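Side-chain contacts in decapping nuclease RAI1 (Scheffersomyces stipitis, PDB 5BTO), which hydrolyses the NAD cap from the 5' end of RNAs with the help of a divalent metal cation, and binds and stimulates the exoribonuclease RAT1: residues 181-184 against 185-188; 249-252 against 253-256; 275-278 against 279-282; 310-313 against 314-318; 335-338 against 339-342. All coordinates share one frame; numbering follows the deposited sequence.

Contact 1. Residues 181-184 against 185-188; sequences SGYK and FEAI
Glu-186 lies alongside the ring of Tyr-183, three residues earlier, in the last two turns of the alpha-helix 169-188, a helix that brings a metal ligand to the active site of this PD-(D/E)XK nuclease. The two side chains point the same way, with OE1 of Glu-186 3.9 Å from CD1 of Tyr-183 and the carboxylate turned 28° from the ring plane. With CG of Glu-186 anti to its carbonyl carbon (chi1 -64°) and the chain extended beyond it, the carboxylate is carried back along the helix, and CG passes 3.4 Å from O of Gly-182. Glu-186 binds the divalent cation, and its OE2 comes close to OD1 of Asp-237, another residue of the divalent-metal site. Tyr-183 also meets the ring of Phe-75. On another side of the helix, Lys-184 bends at chi2 (67°) and crosses Ile-188 at about a right angle, its aliphatic CE 3.7 Å from CG2 of Ile-188, while NZ runs on to a weak hydrogen bond with O of Ala-70. Four i to i+4 backbone bonds hold the turns together, from Phe-185 N to Ser-181 O through to Ile-188 N, which lies 3.0 Å from O of Lys-184.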
loop_
_atom_site.group_PDB
_atom_site.type_symbol
_atom_site.label_atom_id
_atom_site.label_comp_id
_atom_site.label_asym_id
_atom_site.label_seq_id
_atom_site.Cartn_x
_atom_site.Cartn_y
_atom_site.Cartn_z
ATOM N N SER A 181 14.403 15.274 -33.616
ATOM C CA SER A 181 14.041 14.195 -34.530
ATOM C C SER A 181 12.584 13.741 -34.398
ATOM O O SER A 181 11.978 13.320 -35.379
ATOM C CB SER A 181 15.003 13.007 -34.382
ATOM O OG SER A 181 14.814 12.319 -33.154
ATOM N N GLY A 182 12.025 13.827 -33.194
ATOM C CA GLY A 182 10.640 13.445 -32.975
ATOM C C GLY A 182 9.693 14.405 -33.675
ATOM O O GLY A 182 8.749 13.988 -34.353
ATOM N N TYR A 183 9.950 15.699 -33.510
ATOM C CA TYR A 183 9.174 16.723 -34.196
ATOM C C TYR A 183 9.382 16.665 -35.708
ATOM O O TYR A 183 8.446 16.892 -36.474
ATOM C CB TYR A 183 9.515 18.117 -33.661
ATOM C CG TYR A 183 9.200 18.298 -32.191
ATOM C CD1 TYR A 183 7.897 18.492 -31.758
ATOM C CD2 TYR A 183 10.207 18.268 -31.235
ATOM C CE1 TYR A 183 7.604 18.653 -30.416
ATOM C CE2 TYR A 183 9.922 18.427 -29.888
ATOM C CZ TYR A 183 8.619 18.621 -29.486
ATOM O OH TYR A 183 8.326 18.784 -28.150
ATOM N N LYS A 184 10.604 16.359 -36.138
ATOM C CA LYS A 184 10.894 16.238 -37.565
ATOM C C LYS A 184 10.102 15.081 -38.163
ATOM O O LYS A 184 9.540 15.197 -39.251
ATOM C CB LYS A 184 12.395 16.032 -37.797
ATOM C CG LYS A 184 12.798 15.827 -39.261
ATOM C CD LYS A 184 12.568 17.078 -40.108
ATOM C CE LYS A 184 13.182 16.927 -41.497
ATOM N NZ LYS A 184 13.195 18.204 -42.267
ATOM N N PHE A 185 10.052 13.965 -37.441
ATOM C CA PHE A 185 9.306 12.813 -37.906
ATOM C C PHE A 185 7.843 13.190 -38.105
ATOM O O PHE A 185 7.243 12.849 -39.119
ATOM C CB PHE A 185 9.436 11.645 -36.925
ATOM C CG PHE A 185 8.695 10.412 -37.350
ATOM C CD1 PHE A 185 8.994 9.784 -38.556
ATOM C CD2 PHE A 185 7.704 9.871 -36.544
ATOM C CE1 PHE A 185 8.309 8.639 -38.950
ATOM C CE2 PHE A 185 7.020 8.730 -36.929
ATOM C CZ PHE A 185 7.321 8.115 -38.140
ATOM N N GLU A 186 7.268 13.905 -37.146
ATOM C CA GLU A 186 5.874 14.315 -37.283
ATOM C C GLU A 186 5.698 15.146 -38.545
ATOM O O GLU A 186 4.743 14.956 -39.299
ATOM C CB GLU A 186 5.411 15.106 -36.065
ATOM C CG GLU A 186 5.396 14.309 -34.778
ATOM C CD GLU A 186 4.738 15.067 -33.648
ATOM O OE1 GLU A 186 5.462 15.601 -32.777
ATOM O OE2 GLU A 186 3.491 15.132 -33.635
ATOM N N ALA A 187 6.634 16.058 -38.775
ATOM C CA ALA A 187 6.557 16.968 -39.911
ATOM C C ALA A 187 6.594 16.234 -41.250
ATOM O O ALA A 187 5.814 16.539 -42.150
ATOM C CB ALA A 187 7.674 17.996 -39.839
ATOM N N ILE A 188 7.501 15.270 -41.384
ATOM C CA ILE A 188 7.659 14.573 -42.653
ATOM C C ILE A 188 6.639 13.455 -42.841
ATOM O O ILE A 188 6.464 12.954 -43.950
ATOM C CB ILE A 188 9.114 14.052 -42.859
ATOM C CG1 ILE A 188 9.466 12.950 -41.858
ATOM C CG2 ILE A 188 10.103 15.197 -42.747
ATOM C CD1 ILE A 188 9.131 11.548 -42.325
#

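Contact 2. Residues 249-252 against 253-256; sequences DVLS and HYME
The Tyr-254 ring carries the carbonyl oxygen of Val-250 over one face, 4.0 Å above its plane and over its centre, while the same oxygen lies in plane at the edge of the His-253 ring. This is a short 3-10 turn leading into strand 254-261, which supplies the metal ligand Glu-256. O of Val-250 also accepts the backbone bond from His-253 N at 2.9 Å, so one carbonyl meets two rings and an N-H. CD2 of Leu-251 touches the Tyr-254 ring obliquely, 3.8 Å from its CD2, and CG2 of Val-250 lies 3.7 Å from OH of Tyr-254. The phenol OH bonds to Glu-28 and Tyr-217. A leucine in place of Tyr-254 would probably leave Glu-28 without this hydroxyl partner and open a gap beside Val-250. His-253 turns its CD2 to the carbonyl of Asp-249, and its ND1 is hydrogen-bonded to OD1 of Asp-241. A water donates to both O of Leu-251 and O of Tyr-254, bridging turn and strand. With chi1 of 72°, OG of Ser-252 sits between its own N and carbonyl carbon and turns back to donate to O of Asp-249 at 2.9 Å.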
loop_
_atom_site.group_PDB
_atom_site.type_symbol
_atom_site.label_atom_id
_atom_site.label_comp_id
_atom_site.label_asym_id
_atom_site.label_seq_id
_atom_site.Cartn_x
_atom_site.Cartn_y
_atom_site.Cartn_z
ATOM N N ASP A 249 -17.503 9.288 -32.700
ATOM C CA ASP A 249 -16.391 8.438 -32.296
ATOM C C ASP A 249 -15.088 8.953 -32.892
ATOM O O ASP A 249 -14.328 8.198 -33.503
ATOM C CB ASP A 249 -16.642 6.990 -32.721
ATOM C CG ASP A 249 -15.515 6.051 -32.315
ATOM O OD1 ASP A 249 -14.717 6.405 -31.412
ATOM O OD2 ASP A 249 -15.428 4.951 -32.904
ATOM N N VAL A 250 -14.823 10.243 -32.716
ATOM C CA VAL A 250 -13.630 10.823 -33.316
ATOM C C VAL A 250 -12.320 10.240 -32.772
ATOM O O VAL A 250 -11.362 10.135 -33.519
ATOM C CB VAL A 250 -13.617 12.374 -33.289
ATOM C CG1 VAL A 250 -13.455 12.919 -31.885
ATOM C CG2 VAL A 250 -12.506 12.906 -34.180
ATOM N N LEU A 251 -12.273 9.857 -31.495
ATOM C CA LEU A 251 -11.011 9.335 -30.929
ATOM C C LEU A 251 -10.421 8.181 -31.735
ATOM O O LEU A 251 -9.194 8.052 -31.855
ATOM C CB LEU A 251 -11.182 8.866 -29.478
ATOM C CG LEU A 251 -11.330 9.961 -28.429
ATOM C CD1 LEU A 251 -11.645 9.303 -27.106
ATOM C CD2 LEU A 251 -10.063 10.818 -28.340
ATOM N N SER A 252 -11.299 7.330 -32.257
ATOM C CA SER A 252 -10.871 6.147 -32.987
ATOM C C SER A 252 -10.162 6.508 -34.278
ATOM O O SER A 252 -9.580 5.642 -34.916
ATOM C CB SER A 252 -12.057 5.226 -33.279
ATOM O OG SER A 252 -12.913 5.779 -34.267
ATOM N N HIS A 253 -10.205 7.789 -34.651
ATOM C CA HIS A 253 -9.573 8.266 -35.888
ATOM C C HIS A 253 -8.224 8.951 -35.669
ATOM O O HIS A 253 -7.572 9.398 -36.623
ATOM C CB HIS A 253 -10.534 9.191 -36.635
ATOM C CG HIS A 253 -11.798 8.516 -37.047
ATOM N ND1 HIS A 253 -11.912 7.829 -38.239
ATOM C CD2 HIS A 253 -12.998 8.407 -36.432
ATOM C CE1 HIS A 253 -13.133 7.332 -38.341
ATOM N NE2 HIS A 253 -13.814 7.674 -37.261
ATOM N N TYR A 254 -7.795 9.013 -34.413
ATOM C CA TYR A 254 -6.533 9.656 -34.053
ATOM C C TYR A 254 -5.387 8.647 -33.996
ATOM O O TYR A 254 -5.607 7.450 -33.853
ATOM C CB TYR A 254 -6.641 10.313 -32.676
ATOM C CG TYR A 254 -7.546 11.516 -32.591
ATOM C CD1 TYR A 254 -7.788 12.321 -33.699
ATOM C CD2 TYR A 254 -8.137 11.868 -31.383
ATOM C CE1 TYR A 254 -8.614 13.436 -33.597
ATOM C CE2 TYR A 254 -8.959 12.978 -31.276
ATOM C CZ TYR A 254 -9.192 13.759 -32.386
ATOM O OH TYR A 254 -10.003 14.861 -32.280
ATOM N N MET A 255 -4.163 9.144 -34.104
ATOM C CA MET A 255 -2.988 8.273 -34.052
ATOM C C MET A 255 -1.837 9.028 -33.396
ATOM O O MET A 255 -1.719 10.246 -33.534
ATOM C CB MET A 255 -2.610 7.794 -35.473
ATOM C CG MET A 255 -1.565 6.669 -35.507
ATOM S SD MET A 255 -1.490 5.800 -37.101
ATOM C CE MET A 255 -1.151 7.201 -38.156
ATOM N N GLU A 256 -1.005 8.302 -32.655
ATOM C CA GLU A 256 0.191 8.859 -32.050
ATOM C C GLU A 256 1.400 8.590 -32.944
ATOM O O GLU A 256 1.458 7.556 -33.608
ATOM C CB GLU A 256 0.405 8.199 -30.688
ATOM C CG GLU A 256 1.562 8.744 -29.888
ATOM C CD GLU A 256 1.170 9.954 -29.069
ATOM O OE1 GLU A 256 -0.040 10.247 -28.991
ATOM O OE2 GLU A 256 2.070 10.607 -28.502
HETATM O O HOH W 1 -7.392 6.132 -32.403
#

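Contact 3. Residues 275-278 against 279-282; sequences KLFK and TWAQ
Phe-277 and Trp-280 both hold CG anti to the backbone N (chi1 171° and 169°), which swings their rings to the same side of the helix and brings them together three residues apart. The side chains cross obliquely: CE1 of Phe-277 lies 3.9 Å from CE3 of Trp-280, an apolar touch at the six-membered end of the indole. The carbonyl oxygen of Phe-277 sits in plane at the indole edge, 3.9 Å from CE3, and also accepts the backbone bond from Ala-281 N at 2.9 Å. Ile-313, Pro-314 and Ile-317 pack on this aromatic side, and Phe-284 extends it from the next turn. Elsewhere on the helix, OG1 of Thr-279 lies 3.2 Å from O of Lys-275, which already takes the N-H of Thr-279, but this hydroxyl also bonds to Tyr-293 OH. Gln-282, an extended, substrate-binding residue, brings its CG 3.3 Å from O of Lys-278, and its OE1 accepts from NZ of Lys-258, which also binds the substrate. Helix 266-286 is the crossover of a beta-alpha-beta unit between strands 254-261 and 290-296, with aromatics turned to neighbouring helices and Gln-282 in the substrate site of the nuclease fold.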
loop_
_atom_site.group_PDB
_atom_site.type_symbol
_atom_site.label_atom_id
_atom_site.label_comp_id
_atom_site.label_asym_id
_atom_site.label_seq_id
_atom_site.Cartn_x
_atom_site.Cartn_y
_atom_site.Cartn_z
ATOM N N LYS A 275 9.903 3.083 -23.318
ATOM C CA LYS A 275 9.201 4.102 -24.093
ATOM C C LYS A 275 7.859 3.566 -24.561
ATOM O O LYS A 275 6.847 4.272 -24.535
ATOM C CB LYS A 275 10.033 4.534 -25.310
ATOM C CG LYS A 275 11.335 5.262 -24.974
ATOM C CD LYS A 275 12.108 5.614 -26.248
ATOM C CE LYS A 275 13.483 6.180 -25.937
ATOM N NZ LYS A 275 14.214 6.516 -27.190
ATOM N N LEU A 276 7.855 2.319 -25.011
ATOM C CA LEU A 276 6.645 1.702 -25.537
ATOM C C LEU A 276 5.587 1.583 -24.442
ATOM O O LEU A 276 4.399 1.803 -24.696
ATOM C CB LEU A 276 6.966 0.329 -26.151
ATOM C CG LEU A 276 5.837 -0.397 -26.892
ATOM C CD1 LEU A 276 5.382 0.403 -28.117
ATOM C CD2 LEU A 276 6.292 -1.789 -27.322
ATOM N N PHE A 277 6.014 1.250 -23.221
ATOM C CA PHE A 277 5.086 1.205 -22.094
ATOM C C PHE A 277 4.487 2.589 -21.821
ATOM O O PHE A 277 3.281 2.716 -21.620
ATOM C CB PHE A 277 5.805 0.691 -20.838
ATOM C CG PHE A 277 4.981 0.809 -19.570
ATOM C CD1 PHE A 277 3.774 0.150 -19.453
ATOM C CD2 PHE A 277 5.452 1.551 -18.503
ATOM C CE1 PHE A 277 3.015 0.249 -18.286
ATOM C CE2 PHE A 277 4.713 1.661 -17.329
ATOM C CZ PHE A 277 3.490 1.003 -17.221
ATOM N N LYS A 278 5.326 3.624 -21.801
ATOM C CA LYS A 278 4.809 4.983 -21.614
ATOM C C LYS A 278 3.841 5.379 -22.735
ATOM O O LYS A 278 2.821 6.010 -22.489
ATOM C CB LYS A 278 5.934 6.006 -21.470
ATOM C CG LYS A 278 6.593 5.986 -20.081
ATOM C CD LYS A 278 7.592 7.128 -19.909
ATOM C CE LYS A 278 8.329 7.052 -18.567
ATOM N NZ LYS A 278 9.527 6.146 -18.611
ATOM N N THR A 279 4.171 5.009 -23.968
ATOM C CA THR A 279 3.275 5.282 -25.079
ATOM C C THR A 279 1.944 4.543 -24.915
ATOM O O THR A 279 0.877 5.112 -25.157
ATOM C CB THR A 279 3.924 4.919 -26.426
ATOM O OG1 THR A 279 5.051 5.772 -26.644
ATOM C CG2 THR A 279 2.914 5.086 -27.598
ATOM N N TRP A 280 1.996 3.277 -24.519
ATOM C CA TRP A 280 0.766 2.543 -24.244
ATOM C C TRP A 280 -0.069 3.296 -23.190
ATOM O O TRP A 280 -1.286 3.480 -23.336
ATOM C CB TRP A 280 1.053 1.108 -23.755
ATOM C CG TRP A 280 -0.200 0.494 -23.226
ATOM C CD1 TRP A 280 -1.225 -0.045 -23.956
ATOM C CD2 TRP A 280 -0.619 0.449 -21.851
ATOM N NE1 TRP A 280 -2.242 -0.444 -23.120
ATOM C CE2 TRP A 280 -1.894 -0.152 -21.826
ATOM C CE3 TRP A 280 -0.029 0.843 -20.646
ATOM C CZ2 TRP A 280 -2.588 -0.372 -20.636
ATOM C CZ3 TRP A 280 -0.724 0.632 -19.465
ATOM C CH2 TRP A 280 -1.985 0.024 -19.470
ATOM N N ALA A 281 0.589 3.721 -22.121
ATOM C CA ALA A 281 -0.135 4.392 -21.040
ATOM C C ALA A 281 -0.840 5.644 -21.551
ATOM O O ALA A 281 -2.017 5.857 -21.254
ATOM C CB ALA A 281 0.804 4.735 -19.874
ATOM N N GLN A 282 -0.121 6.464 -22.315
ATOM C CA GLN A 282 -0.670 7.706 -22.866
ATOM C C GLN A 282 -1.862 7.441 -23.768
ATOM O O GLN A 282 -2.901 8.105 -23.676
ATOM C CB GLN A 282 0.387 8.426 -23.703
ATOM C CG GLN A 282 1.524 9.013 -22.915
ATOM C CD GLN A 282 2.550 9.662 -23.817
ATOM O OE1 GLN A 282 2.265 9.971 -24.981
ATOM N NE2 GLN A 282 3.752 9.870 -23.292
#

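Contact 4. Residues 310-313 against 314-318; sequences TEEI and PLLIK
A 3-10 turn, residues 310-312, runs straight into the first turn of the short helix 313-318, just after strand 302-309. Pro-314 has no N-H to give, which suits the first turn of a helix: its CD lies 3.5 Å from O of Thr-310 and 3.6 Å from O of Glu-311. O of Thr-310 takes the N-H of Ile-313 instead, at 3.1 Å. The proline ring also rests against its neighbour, CD standing 3.5 Å from CB of Ile-313. From there the alpha-helical pattern takes over: Leu-316 N donates to O of Glu-312, and Ile-317 N to O of Ile-313 at 3.0 Å. In Ile-313, CG1 is anti to the carbonyl carbon (chi1 -66°) and the methyl CG2 anti to the backbone N, which directs CG2 along the helix to meet CD1 of Ile-317 at 3.8 Å as the two side chains cross. Trp-280 of helix 266-286 also packs on Thr-310. The carboxylate of Glu-312 turns back to accept the N-H of Lys-309, and OG1 of Thr-310 bonds to O of Ile-288. The bonding thus passes from the 3-10 to the alpha pattern at the proline, while the isoleucines form an apolar side that a neighbouring helix can pack against.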
loop_
_atom_site.group_PDB
_atom_site.type_symbol
_atom_site.label_atom_id
_atom_site.label_comp_id
_atom_site.label_asym_id
_atom_site.label_seq_id
_atom_site.Cartn_x
_atom_site.Cartn_y
_atom_site.Cartn_z
ATOM N N THR A 310 -2.878 -0.014 -30.118
ATOM C CA THR A 310 -2.630 0.170 -28.694
ATOM C C THR A 310 -2.922 -1.101 -27.899
ATOM O O THR A 310 -2.161 -1.483 -26.997
ATOM C CB THR A 310 -3.456 1.354 -28.175
ATOM O OG1 THR A 310 -3.102 2.521 -28.926
ATOM C CG2 THR A 310 -3.180 1.614 -26.681
ATOM N N GLU A 311 -4.008 -1.779 -28.245
ATOM C CA GLU A 311 -4.447 -2.921 -27.447
ATOM C C GLU A 311 -3.526 -4.138 -27.545
ATOM O O GLU A 311 -3.648 -5.059 -26.741
ATOM C CB GLU A 311 -5.879 -3.310 -27.805
ATOM C CG GLU A 311 -6.070 -3.724 -29.252
ATOM C CD GLU A 311 -7.510 -4.098 -29.565
ATOM O OE1 GLU A 311 -8.326 -4.189 -28.621
ATOM O OE2 GLU A 311 -7.827 -4.302 -30.755
ATOM N N GLU A 312 -2.630 -4.162 -28.538
ATOM C CA GLU A 312 -1.711 -5.293 -28.672
ATOM C C GLU A 312 -0.403 -5.070 -27.906
ATOM O O GLU A 312 0.391 -5.997 -27.751
ATOM C CB GLU A 312 -1.428 -5.632 -30.144
ATOM C CG GLU A 312 -0.411 -4.726 -30.834
ATOM C CD GLU A 312 -0.303 -4.997 -32.337
ATOM O OE1 GLU A 312 -0.336 -6.186 -32.737
ATOM O OE2 GLU A 312 -0.190 -4.024 -33.118
ATOM N N ILE A 313 -0.190 -3.857 -27.399
ATOM C CA ILE A 313 1.084 -3.558 -26.751
ATOM C C ILE A 313 1.315 -4.333 -25.438
ATOM O O ILE A 313 2.415 -4.828 -25.200
ATOM C CB ILE A 313 1.302 -2.036 -26.537
ATOM C CG1 ILE A 313 1.435 -1.330 -27.898
ATOM C CG2 ILE A 313 2.555 -1.796 -25.691
ATOM C CD1 ILE A 313 1.476 0.194 -27.814
ATOM N N PRO A 314 0.283 -4.444 -24.586
ATOM C CA PRO A 314 0.541 -5.154 -23.320
ATOM C C PRO A 314 1.067 -6.575 -23.528
ATOM O O PRO A 314 1.948 -7.009 -22.783
ATOM C CB PRO A 314 -0.833 -5.158 -22.637
ATOM C CG PRO A 314 -1.465 -3.884 -23.132
ATOM C CD PRO A 314 -1.049 -3.807 -24.599
ATOM N N LEU A 315 0.560 -7.281 -24.538
ATOM C CA LEU A 315 1.009 -8.645 -24.789
ATOM C C LEU A 315 2.420 -8.674 -25.394
ATOM O O LEU A 315 3.226 -9.558 -25.076
ATOM C CB LEU A 315 0.012 -9.393 -25.677
ATOM C CG LEU A 315 0.337 -10.858 -25.953
ATOM C CD1 LEU A 315 0.429 -11.673 -24.664
ATOM C CD2 LEU A 315 -0.702 -11.440 -26.897
ATOM N N LEU A 316 2.731 -7.709 -26.255
ATOM C CA LEU A 316 4.109 -7.588 -26.747
ATOM C C LEU A 316 5.095 -7.445 -25.588
ATOM O O LEU A 316 6.148 -8.087 -25.562
ATOM C CB LEU A 316 4.263 -6.402 -27.690
ATOM C CG LEU A 316 3.722 -6.562 -29.104
ATOM C CD1 LEU A 316 3.936 -5.273 -29.875
ATOM C CD2 LEU A 316 4.431 -7.734 -29.794
ATOM N N ILE A 317 4.752 -6.597 -24.628
ATOM C CA ILE A 317 5.613 -6.400 -23.463
ATOM C C ILE A 317 5.713 -7.677 -22.616
ATOM O O ILE A 317 6.810 -8.096 -22.209
ATOM C CB ILE A 317 5.119 -5.202 -22.632
ATOM C CG1 ILE A 317 5.396 -3.894 -23.390
ATOM C CG2 ILE A 317 5.793 -5.153 -21.261
ATOM C CD1 ILE A 317 4.807 -2.676 -22.724
ATOM N N LYS A 318 4.575 -8.311 -22.371
ATOM C CA LYS A 318 4.553 -9.543 -21.591
ATOM C C LYS A 318 5.433 -10.623 -22.210
ATOM O O LYS A 318 6.142 -11.341 -21.496
ATOM C CB LYS A 318 3.122 -10.059 -21.430
ATOM C CG LYS A 318 3.003 -11.294 -20.545
ATOM C CD LYS A 318 1.549 -11.684 -20.362
ATOM C CE LYS A 318 1.394 -12.845 -19.389
ATOM N NZ LYS A 318 1.661 -12.441 -17.972
#

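Contact 5. Residues 335-338 against 339-342; sequences TALK and WYGA
This is a local contact of side chains and backbone between successive turns of the long alpha-helix 333-350, where two buried aromatic residues follow Thr-335 to Lys-338. The backbone carries most of it: Trp-339 N bonds to O of Thr-335, Tyr-340 N to O of Ala-336 and Gly-341 N to O of Leu-337, each at 2.9 Å. The last of the four, from Ala-342 N to O of Lys-338, is the most bent, with an N-H...O angle of 147°. Trp-339 and Tyr-340 both place CG anti to the backbone N (chi1 156° and 177°), yet as neighbours on the helix they fan out in different directions. The indole keeps an edge to the carbonyl of Ala-336, its CD1 4.0 Å from that oxygen. CB of Tyr-340 lies 3.6 Å from the same atom, and its ring meets Leu-337 loosely, CD1 of Leu-337 being 4.3 Å from CD2 of Tyr-340. Thr-335 and Lys-338 touch Ala-196 and Asp-197 of the second subunit. Inside the chain, Tyr-340 packs on helix 115-123 and on Ile-225 of strand 216-225, Ala-336 meets Phe-277 of helix 266-286, and Trp-339 forms an edge-to-face pair with Phe-371 of strand 370-375.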
loop_
_atom_site.group_PDB
_atom_site.type_symbol
_atom_site.label_atom_id
_atom_site.label_comp_id
_atom_site.label_asym_id
_atom_site.label_seq_id
_atom_site.Cartn_x
_atom_site.Cartn_y
_atom_site.Cartn_z
ATOM N N THR A 335 -1.085 -4.710 -13.848
ATOM C CA THR A 335 -0.673 -4.261 -12.522
ATOM C C THR A 335 -0.648 -2.734 -12.464
ATOM O O THR A 335 -1.101 -2.118 -11.483
ATOM C CB THR A 335 0.723 -4.818 -12.164
ATOM O OG1 THR A 335 0.703 -6.242 -12.276
ATOM C CG2 THR A 335 1.103 -4.441 -10.751
ATOM N N ALA A 336 -0.106 -2.119 -13.512
ATOM C CA ALA A 336 -0.044 -0.667 -13.599
ATOM C C ALA A 336 -1.450 -0.086 -13.464
ATOM O O ALA A 336 -1.675 0.866 -12.704
ATOM C CB ALA A 336 0.604 -0.226 -14.924
ATOM N N LEU A 337 -2.391 -0.668 -14.201
ATOM C CA LEU A 337 -3.769 -0.168 -14.198
ATOM C C LEU A 337 -4.441 -0.333 -12.829
ATOM O O LEU A 337 -5.211 0.532 -12.402
ATOM C CB LEU A 337 -4.600 -0.845 -15.291
ATOM C CG LEU A 337 -5.959 -0.209 -15.587
ATOM C CD1 LEU A 337 -5.779 1.244 -16.027
ATOM C CD2 LEU A 337 -6.692 -1.013 -16.663
ATOM N N LYS A 338 -4.157 -1.439 -12.148
ATOM C CA LYS A 338 -4.682 -1.639 -10.793
ATOM C C LYS A 338 -4.094 -0.626 -9.804
ATOM O O LYS A 338 -4.800 -0.139 -8.910
ATOM C CB LYS A 338 -4.426 -3.074 -10.314
ATOM C CG LYS A 338 -5.218 -4.144 -11.062
ATOM C CD LYS A 338 -4.765 -5.530 -10.635
ATOM C CE LYS A 338 -5.366 -6.614 -11.505
ATOM N NZ LYS A 338 -4.811 -7.963 -11.187
ATOM N N TRP A 339 -2.804 -0.315 -9.940
ATOM C CA TRP A 339 -2.205 0.754 -9.132
ATOM C C TRP A 339 -2.889 2.100 -9.416
ATOM O O TRP A 339 -3.247 2.855 -8.511
ATOM C CB TRP A 339 -0.695 0.846 -9.393
ATOM C CG TRP A 339 -0.099 2.193 -9.092
ATOM C CD1 TRP A 339 0.298 3.141 -10.002
ATOM C CD2 TRP A 339 0.146 2.759 -7.795
ATOM N NE1 TRP A 339 0.792 4.246 -9.351
ATOM C CE2 TRP A 339 0.714 4.039 -7.997
ATOM C CE3 TRP A 339 -0.040 2.298 -6.485
ATOM C CZ2 TRP A 339 1.085 4.872 -6.944
ATOM C CZ3 TRP A 339 0.334 3.123 -5.431
ATOM C CH2 TRP A 339 0.893 4.402 -5.669
ATOM N N TYR A 340 -3.067 2.413 -10.690
ATOM C CA TYR A 340 -3.664 3.683 -11.047
ATOM C C TYR A 340 -5.079 3.790 -10.468
ATOM O O TYR A 340 -5.472 4.836 -9.942
ATOM C CB TYR A 340 -3.686 3.791 -12.578
ATOM C CG TYR A 340 -4.335 5.037 -13.115
ATOM C CD1 TYR A 340 -3.802 6.297 -12.853
ATOM C CD2 TYR A 340 -5.460 4.950 -13.923
ATOM C CE1 TYR A 340 -4.397 7.450 -13.369
ATOM C CE2 TYR A 340 -6.056 6.083 -14.439
ATOM C CZ TYR A 340 -5.523 7.322 -14.155
ATOM O OH TYR A 340 -6.107 8.450 -14.679
ATOM N N GLY A 341 -5.834 2.700 -10.544
ATOM C CA GLY A 341 -7.176 2.683 -9.991
ATOM C C GLY A 341 -7.136 2.922 -8.488
ATOM O O GLY A 341 -7.996 3.608 -7.932
ATOM N N ALA A 342 -6.128 2.368 -7.827
ATOM C CA ALA A 342 -6.003 2.557 -6.377
ATOM C C ALA A 342 -5.730 4.020 -6.031
ATOM O O ALA A 342 -6.289 4.565 -5.066
ATOM C CB ALA A 342 -4.882 1.642 -5.793
#

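In the fold
The five contacts follow one another along the chain within the PD-(D/E)XK nuclease fold. Contacts 2 and 3 belong to consecutive elements, strand 254-261 and helix 266-286, and meet at the active site, where Glu-256 touches Gln-282; contact 1 supplies Glu-186 to the same metal site, its centre about 20 Å from that of contact 2. Contact 3 also touches contact 4, about 10 Å away between centres, and contact 5, about 15 Å away. Contacts 1 and 5 are farthest apart, about 33 Å between centres. Helix 266-286 thus touches the metal-site strand at one place and the helices of contacts 4 and 5 at others.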